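Local coordinates for protein galactose mutarotase related enzyme (Lactobacillus acidophilus, PDB 3DCD) that probably binds carbohydrate and may act as an isomerase, though its own function has not been established, at residues Glu84-Asp97 with Phe107-Asn119. Numbering follows the deposited sequence. Where two conformers were deposited one is given.
Sequences ENHTKESITFLLKD and FKFEFRVNYNLMN
Arg-112 reaches across strand 90-96 to Glu-84 on the strand beyond, within a sheet whose side chains alternate between two faces. One, carrying Ser-90, Thr-92, Lys-96, Glu-110, Arg-112 and Asn-114, is mostly polar, with Leu-94 among them; the other carries Ile-91, Phe-93, Leu-95, Phe-111, Val-113 and Tyr-115. Strands 90-96 and 109-118 form an antiparallel ladder with hydrogen-bonded pairs Ile-91/Tyr-115, Phe-93/Val-113 and Leu-95/Phe-111.

The Arg-112 chain is extended from CG to NE and makes a two-pronged salt bridge, side-on: NE meets OE1 of Glu-84 at 2.7 Å and NH2 meets OE2 at 3.0 Å, the planes 22° apart. NH1 of Arg-112 salt-bridges OE1 of Glu-110 at 2.9 Å, from above that carboxylate, so two carboxylates at its edges, both partners close to its plane, restrict rotation of the guanidinium. Leu-94 lies alongside Arg-112, CD1 3.8 Å above the guanidinium centre. A classic beta bulge, Glu-84 and Asn-85 both facing Thr-92, adjoins this network.

On the other face, Phe-93 and Tyr-115 cross at about a right angle, ring edges meeting at CE2 of Phe-93 and CD1 of Tyr-115, 3.9 Å apart. Asp-97 holds CG between its backbone N and carbonyl carbon (chi1 63°), turning OD1 to a salt bridge with NZ of Lys-108 at 3.0 Å, while OD2 accepts the N-H of Phe-109. The Phe-109 ring lays one face against the backbone N of Asp-97.

Arg-102, in connecting helix 99-104, is a second cation for Asp-97. Ile-14 of strand 10-15 packs on Phe-93 and Tyr-115. The pair lies near one edge of a large antiparallel sheet, strand 82-87 outermost within the chain and strand 121-130 following 109-118, consistent with the beta-sandwich fold of the aldose 1-epimerase family.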
loop_
_atom_site.group_PDB
_atom_site.type_symbol
_atom_site.label_atom_id
_atom_site.label_comp_id
_atom_site.label_asym_id
_atom_site.label_seq_id
_atom_site.Cartn_x
_atom_site.Cartn_y
_atom_site.Cartn_z
ATOM N N GLU A 84 -15.544 -13.824 0.978
ATOM C CA GLU A 84 -15.400 -15.277 0.998
ATOM C C GLU A 84 -15.567 -15.879 2.392
ATOM O O GLU A 84 -16.102 -16.991 2.541
ATOM C CB GLU A 84 -14.032 -15.681 0.420
ATOM C CG GLU A 84 -13.912 -17.193 0.240
ATOM C CD GLU A 84 -12.639 -17.617 -0.442
ATOM O OE1 GLU A 84 -11.551 -17.169 -0.029
ATOM O OE2 GLU A 84 -12.736 -18.426 -1.390
ATOM N N ASN A 85 -15.076 -15.151 3.400
ATOM C CA ASN A 85 -15.085 -15.600 4.790
ATOM C C ASN A 85 -15.118 -14.351 5.675
ATOM O O ASN A 85 -14.451 -13.373 5.366
ATOM C CB ASN A 85 -13.827 -16.427 5.072
ATOM C CG ASN A 85 -13.761 -16.936 6.509
ATOM O OD1 ASN A 85 -14.337 -17.976 6.844
ATOM N ND2 ASN A 85 -13.029 -16.221 7.353
ATOM N N HIS A 86 -15.910 -14.370 6.748
ATOM C CA HIS A 86 -15.969 -13.220 7.657
ATOM C C HIS A 86 -16.311 -13.692 9.065
ATOM O O HIS A 86 -17.403 -14.185 9.298
ATOM C CB HIS A 86 -17.010 -12.204 7.165
ATOM C CG HIS A 86 -17.102 -10.959 7.996
ATOM N ND1 HIS A 86 -18.242 -10.183 8.041
ATOM C CD2 HIS A 86 -16.204 -10.354 8.812
ATOM C CE1 HIS A 86 -18.043 -9.153 8.845
ATOM N NE2 HIS A 86 -16.811 -9.230 9.319
ATOM N N THR A 87 -15.345 -13.576 9.974
ATOM C CA THR A 87 -15.546 -13.880 11.394
ATOM C C THR A 87 -15.229 -12.604 12.200
ATOM O O THR A 87 -14.909 -11.566 11.609
ATOM C CB THR A 87 -14.671 -15.065 11.862
ATOM O OG1 THR A 87 -13.296 -14.773 11.602
ATOM C CG2 THR A 87 -15.059 -16.357 11.129
ATOM N N LYS A 88 -15.320 -12.668 13.532
ATOM C CA LYS A 88 -15.208 -11.442 14.316
ATOM C C LYS A 88 -13.904 -10.708 14.060
ATOM O O LYS A 88 -13.909 -9.494 13.974
ATOM C CB LYS A 88 -15.413 -11.668 15.820
ATOM C CG LYS A 88 -15.544 -10.344 16.580
ATOM C CD LYS A 88 -15.908 -10.502 18.060
ATOM C CE LYS A 88 -15.991 -9.119 18.727
ATOM N NZ LYS A 88 -16.749 -9.102 20.035
ATOM N N GLU A 89 -12.801 -11.438 13.934
ATOM C CA GLU A 89 -11.472 -10.803 13.814
ATOM C C GLU A 89 -10.791 -11.048 12.472
ATOM O O GLU A 89 -9.587 -10.825 12.346
ATOM C CB GLU A 89 -10.534 -11.270 14.935
ATOM C CG GLU A 89 -10.951 -10.917 16.349
ATOM C CD GLU A 89 -10.124 -11.676 17.390
ATOM O OE1 GLU A 89 -9.137 -12.337 17.006
ATOM O OE2 GLU A 89 -10.464 -11.645 18.586
ATOM N N SER A 90 -11.547 -11.514 11.473
ATOM C CA SER A 90 -10.966 -11.810 10.168
ATOM C C SER A 90 -11.964 -11.677 9.033
ATOM O O SER A 90 -13.145 -11.999 9.187
ATOM C CB SER A 90 -10.369 -13.225 10.155
ATOM O OG SER A 90 -9.603 -13.427 8.973
ATOM N N ILE A 91 -11.481 -11.229 7.880
ATOM C CA ILE A 91 -12.334 -11.169 6.677
ATOM C C ILE A 91 -11.455 -11.354 5.451
ATOM O O ILE A 91 -10.328 -10.876 5.402
ATOM C CB ILE A 91 -13.180 -9.856 6.626
ATOM C CG1 ILE A 91 -14.153 -9.846 5.448
ATOM C CG2 ILE A 91 -12.271 -8.604 6.627
ATOM C CD1 ILE A 91 -15.298 -8.881 5.635
ATOM N N THR A 92 -11.972 -12.093 4.473
ATOM C CA THR A 92 -11.225 -12.347 3.254
ATOM C C THR A 92 -12.118 -11.942 2.107
ATOM O O THR A 92 -13.242 -12.401 2.011
ATOM C CB THR A 92 -10.828 -13.847 3.118
ATOM O OG1 THR A 92 -10.020 -14.227 4.241
ATOM C CG2 THR A 92 -10.040 -14.114 1.815
ATOM N N PHE A 93 -11.595 -11.046 1.276
ATOM C CA PHE A 93 -12.214 -10.628 0.032
ATOM C C PHE A 93 -11.588 -11.365 -1.159
ATOM O O PHE A 93 -10.376 -11.570 -1.223
ATOM C CB PHE A 93 -12.051 -9.111 -0.158
ATOM C CG PHE A 93 -12.686 -8.292 0.939
ATOM C CD1 PHE A 93 -14.017 -7.910 0.854
ATOM C CD2 PHE A 93 -11.935 -7.903 2.055
ATOM C CE1 PHE A 93 -14.620 -7.156 1.880
ATOM C CE2 PHE A 93 -12.509 -7.157 3.079
ATOM C CZ PHE A 93 -13.854 -6.774 2.993
ATOM N N LEU A 94 -12.441 -11.743 -2.100
ATOM C CA LEU A 94 -12.019 -12.463 -3.264
ATOM C C LEU A 94 -12.470 -11.752 -4.531
ATOM O O LEU A 94 -13.640 -11.371 -4.678
ATOM C CB LEU A 94 -12.602 -13.874 -3.230
ATOM C CG LEU A 94 -12.484 -14.777 -4.455
ATOM C CD1 LEU A 94 -11.054 -15.069 -4.858
ATOM C CD2 LEU A 94 -13.287 -16.093 -4.213
ATOM N N LEU A 95 -11.522 -11.605 -5.443
ATOM C CA LEU A 95 -11.796 -11.101 -6.784
ATOM C C LEU A 95 -11.244 -12.085 -7.818
ATOM O O LEU A 95 -10.076 -12.485 -7.746
ATOM C CB LEU A 95 -11.172 -9.715 -6.984
ATOM C CG LEU A 95 -11.251 -9.095 -8.397
ATOM C CD1 LEU A 95 -12.709 -8.731 -8.767
ATOM C CD2 LEU A 95 -10.316 -7.886 -8.534
ATOM N N LYS A 96 -12.100 -12.467 -8.766
ATOM C CA LYS A 96 -11.689 -13.282 -9.893
ATOM C C LYS A 96 -11.689 -12.424 -11.150
ATOM O O LYS A 96 -12.334 -11.370 -11.203
ATOM C CB LYS A 96 -12.640 -14.463 -10.088
ATOM C CG LYS A 96 -12.639 -15.472 -8.942
ATOM C CD LYS A 96 -13.693 -16.543 -9.133
ATOM C CE LYS A 96 -13.673 -17.480 -7.943
ATOM N NZ LYS A 96 -14.678 -18.564 -8.044
ATOM N N ASP A 97 -10.966 -12.889 -12.162
ATOM C CA ASP A 97 -11.023 -12.282 -13.482
ATOM C C ASP A 97 -12.446 -12.325 -14.017
ATOM O O ASP A 97 -13.222 -13.230 -13.704
ATOM C CB ASP A 97 -10.062 -12.979 -14.452
ATOM C CG ASP A 97 -10.429 -14.447 -14.693
ATOM O OD1 ASP A 97 -11.047 -14.737 -15.731
ATOM O OD2 ASP A 97 -10.096 -15.309 -13.851
ATOM N N PHE A 107 -5.173 -12.441 -18.220
ATOM C CA PHE A 107 -4.899 -13.521 -17.286
ATOM C C PHE A 107 -6.120 -13.876 -16.472
ATOM O O PHE A 107 -6.965 -13.016 -16.164
ATOM C CB PHE A 107 -3.741 -13.153 -16.357
ATOM C CG PHE A 107 -2.446 -12.943 -17.077
ATOM C CD1 PHE A 107 -1.692 -14.032 -17.508
ATOM C CD2 PHE A 107 -1.996 -11.655 -17.359
ATOM C CE1 PHE A 107 -0.495 -13.838 -18.185
ATOM C CE2 PHE A 107 -0.799 -11.456 -18.038
ATOM C CZ PHE A 107 -0.041 -12.549 -18.438
ATOM N N LYS A 108 -6.214 -15.159 -16.137
ATOM C CA LYS A 108 -7.226 -15.642 -15.222
ATOM C C LYS A 108 -6.570 -15.809 -13.858
ATOM O O LYS A 108 -5.436 -16.273 -13.770
ATOM C CB LYS A 108 -7.791 -16.972 -15.718
ATOM C CG LYS A 108 -8.446 -16.885 -17.095
ATOM C CD LYS A 108 -9.078 -18.222 -17.513
ATOM C CE LYS A 108 -10.317 -18.592 -16.678
ATOM N NZ LYS A 108 -11.402 -17.557 -16.655
ATOM N N PHE A 109 -7.271 -15.422 -12.795
ATOM C CA PHE A 109 -6.665 -15.435 -11.462
ATOM C C PHE A 109 -7.722 -15.520 -10.375
ATOM O O PHE A 109 -8.908 -15.277 -10.622
ATOM C CB PHE A 109 -5.826 -14.159 -11.250
ATOM C CG PHE A 109 -6.636 -12.880 -11.369
ATOM C CD1 PHE A 109 -6.721 -12.205 -12.586
ATOM C CD2 PHE A 109 -7.341 -12.376 -10.277
ATOM C CE1 PHE A 109 -7.491 -11.045 -12.708
ATOM C CE2 PHE A 109 -8.114 -11.219 -10.390
ATOM C CZ PHE A 109 -8.184 -10.553 -11.608
ATOM N N GLU A 110 -7.264 -15.843 -9.165
ATOM C CA GLU A 110 -8.015 -15.601 -7.941
ATOM C C GLU A 110 -7.138 -14.693 -7.083
ATOM O O GLU A 110 -6.019 -15.063 -6.746
ATOM C CB GLU A 110 -8.311 -16.914 -7.202
ATOM C CG GLU A 110 -9.259 -17.863 -7.939
ATOM C CD GLU A 110 -9.536 -19.160 -7.170
ATOM O OE1 GLU A 110 -8.865 -19.429 -6.143
ATOM O OE2 GLU A 110 -10.426 -19.906 -7.600
ATOM N N PHE A 111 -7.642 -13.505 -6.745
ATOM C CA PHE A 111 -6.912 -12.547 -5.902
ATOM C C PHE A 111 -7.654 -12.367 -4.586
ATOM O O PHE A 111 -8.794 -11.902 -4.579
ATOM C CB PHE A 111 -6.792 -11.191 -6.611
ATOM C CG PHE A 111 -6.066 -10.123 -5.796
ATOM C CD1 PHE A 111 -4.955 -10.444 -5.023
ATOM C CD2 PHE A 111 -6.480 -8.784 -5.855
ATOM C CE1 PHE A 111 -4.261 -9.442 -4.267
ATOM C CE2 PHE A 111 -5.806 -7.782 -5.136
ATOM C CZ PHE A 111 -4.690 -8.106 -4.344
ATOM N N ARG A 112 -6.999 -12.727 -3.486
ATOM C CA ARG A 112 -7.608 -12.642 -2.168
ATOM C C ARG A 112 -6.878 -11.617 -1.306
ATOM O O ARG A 112 -5.647 -11.614 -1.247
ATOM C CB ARG A 112 -7.596 -14.013 -1.480
ATOM C CG ARG A 112 -8.662 -14.975 -1.995
ATOM C CD ARG A 112 -8.488 -16.362 -1.360
ATOM N NE ARG A 112 -9.525 -17.281 -1.808
ATOM C CZ ARG A 112 -9.451 -17.990 -2.934
ATOM N NH1 ARG A 112 -8.381 -17.901 -3.719
ATOM N NH2 ARG A 112 -10.443 -18.788 -3.268
ATOM N N VAL A 113 -7.649 -10.743 -0.661
ATOM C CA VAL A 113 -7.132 -9.809 0.325
ATOM C C VAL A 113 -7.764 -10.174 1.661
ATOM O O VAL A 113 -8.989 -10.090 1.849
ATOM C CB VAL A 113 -7.425 -8.310 -0.043
ATOM C CG1 VAL A 113 -6.820 -7.380 1.002
ATOM C CG2 VAL A 113 -6.836 -7.978 -1.418
ATOM N N ASN A 114 -6.914 -10.627 2.572
ATOM C CA ASN A 114 -7.354 -11.033 3.888
ATOM C C ASN A 114 -6.882 -10.015 4.899
ATOM O O ASN A 114 -5.724 -9.608 4.879
ATOM C CB ASN A 114 -6.788 -12.397 4.264
ATOM C CG ASN A 114 -7.003 -12.725 5.746
ATOM O OD1 ASN A 114 -8.100 -13.083 6.170
ATOM N ND2 ASN A 114 -5.957 -12.598 6.526
ATOM N N TYR A 115 -7.796 -9.617 5.779
ATOM C CA TYR A 115 -7.480 -8.741 6.898
ATOM C C TYR A 115 -7.788 -9.498 8.167
ATOM O O TYR A 115 -8.860 -10.102 8.295
ATOM C CB TYR A 115 -8.358 -7.488 6.864
ATOM C CG TYR A 115 -8.093 -6.589 5.691
ATOM C CD1 TYR A 115 -8.918 -6.617 4.570
ATOM C CD2 TYR A 115 -7.025 -5.697 5.711
ATOM C CE1 TYR A 115 -8.671 -5.778 3.489
ATOM C CE2 TYR A 115 -6.759 -4.846 4.640
ATOM C CZ TYR A 115 -7.589 -4.890 3.536
ATOM O OH TYR A 115 -7.336 -4.059 2.474
ATOM N N ASN A 116 -6.861 -9.471 9.115
ATOM C CA ASN A 116 -7.129 -10.096 10.389
ATOM C C ASN A 116 -6.473 -9.371 11.554
ATOM O O ASN A 116 -5.439 -8.718 11.386
ATOM C CB ASN A 116 -6.797 -11.589 10.351
ATOM C CG ASN A 116 -5.335 -11.858 10.369
ATOM O OD1 ASN A 116 -4.694 -11.770 11.426
ATOM N ND2 ASN A 116 -4.775 -12.202 9.205
ATOM N N LEU A 117 -7.107 -9.478 12.722
ATOM C CA LEU A 117 -6.648 -8.801 13.938
ATOM C C LEU A 117 -5.993 -9.717 14.957
ATOM O O LEU A 117 -6.433 -10.852 15.170
ATOM C CB LEU A 117 -7.824 -8.120 14.647
ATOM C CG LEU A 117 -8.481 -6.957 13.927
ATOM C CD1 LEU A 117 -9.699 -6.482 14.681
ATOM C CD2 LEU A 117 -7.465 -5.839 13.781
HETATM N N MSE A 118 -4.953 -9.172 15.580
HETATM C CA MSE A 118 -4.286 -9.743 16.741
HETATM C C MSE A 118 -3.979 -8.558 17.656
HETATM O O MSE A 118 -3.081 -7.778 17.336
HETATM C CB MSE A 118 -2.980 -10.406 16.289
HETATM C CG MSE A 118 -2.031 -10.814 17.409
HETATM SE SE MSE A 118 -2.323 -12.645 17.988
HETATM C CE MSE A 118 -1.622 -13.575 16.412
ATOM N N ASN A 119 -4.708 -8.408 18.753
ATOM C CA ASN A 119 -4.537 -7.227 19.591
ATOM C C ASN A 119 -4.644 -5.949 18.750
ATOM O O ASN A 119 -5.576 -5.819 17.951
ATOM C CB ASN A 119 -3.224 -7.311 20.375
ATOM C CG ASN A 119 -3.216 -8.463 21.366
ATOM O OD1 ASN A 119 -2.158 -8.951 21.758
ATOM N ND2 ASN A 119 -4.391 -8.883 21.791
HETATM O O HOH W 1 -11.324 -17.343 -13.222
#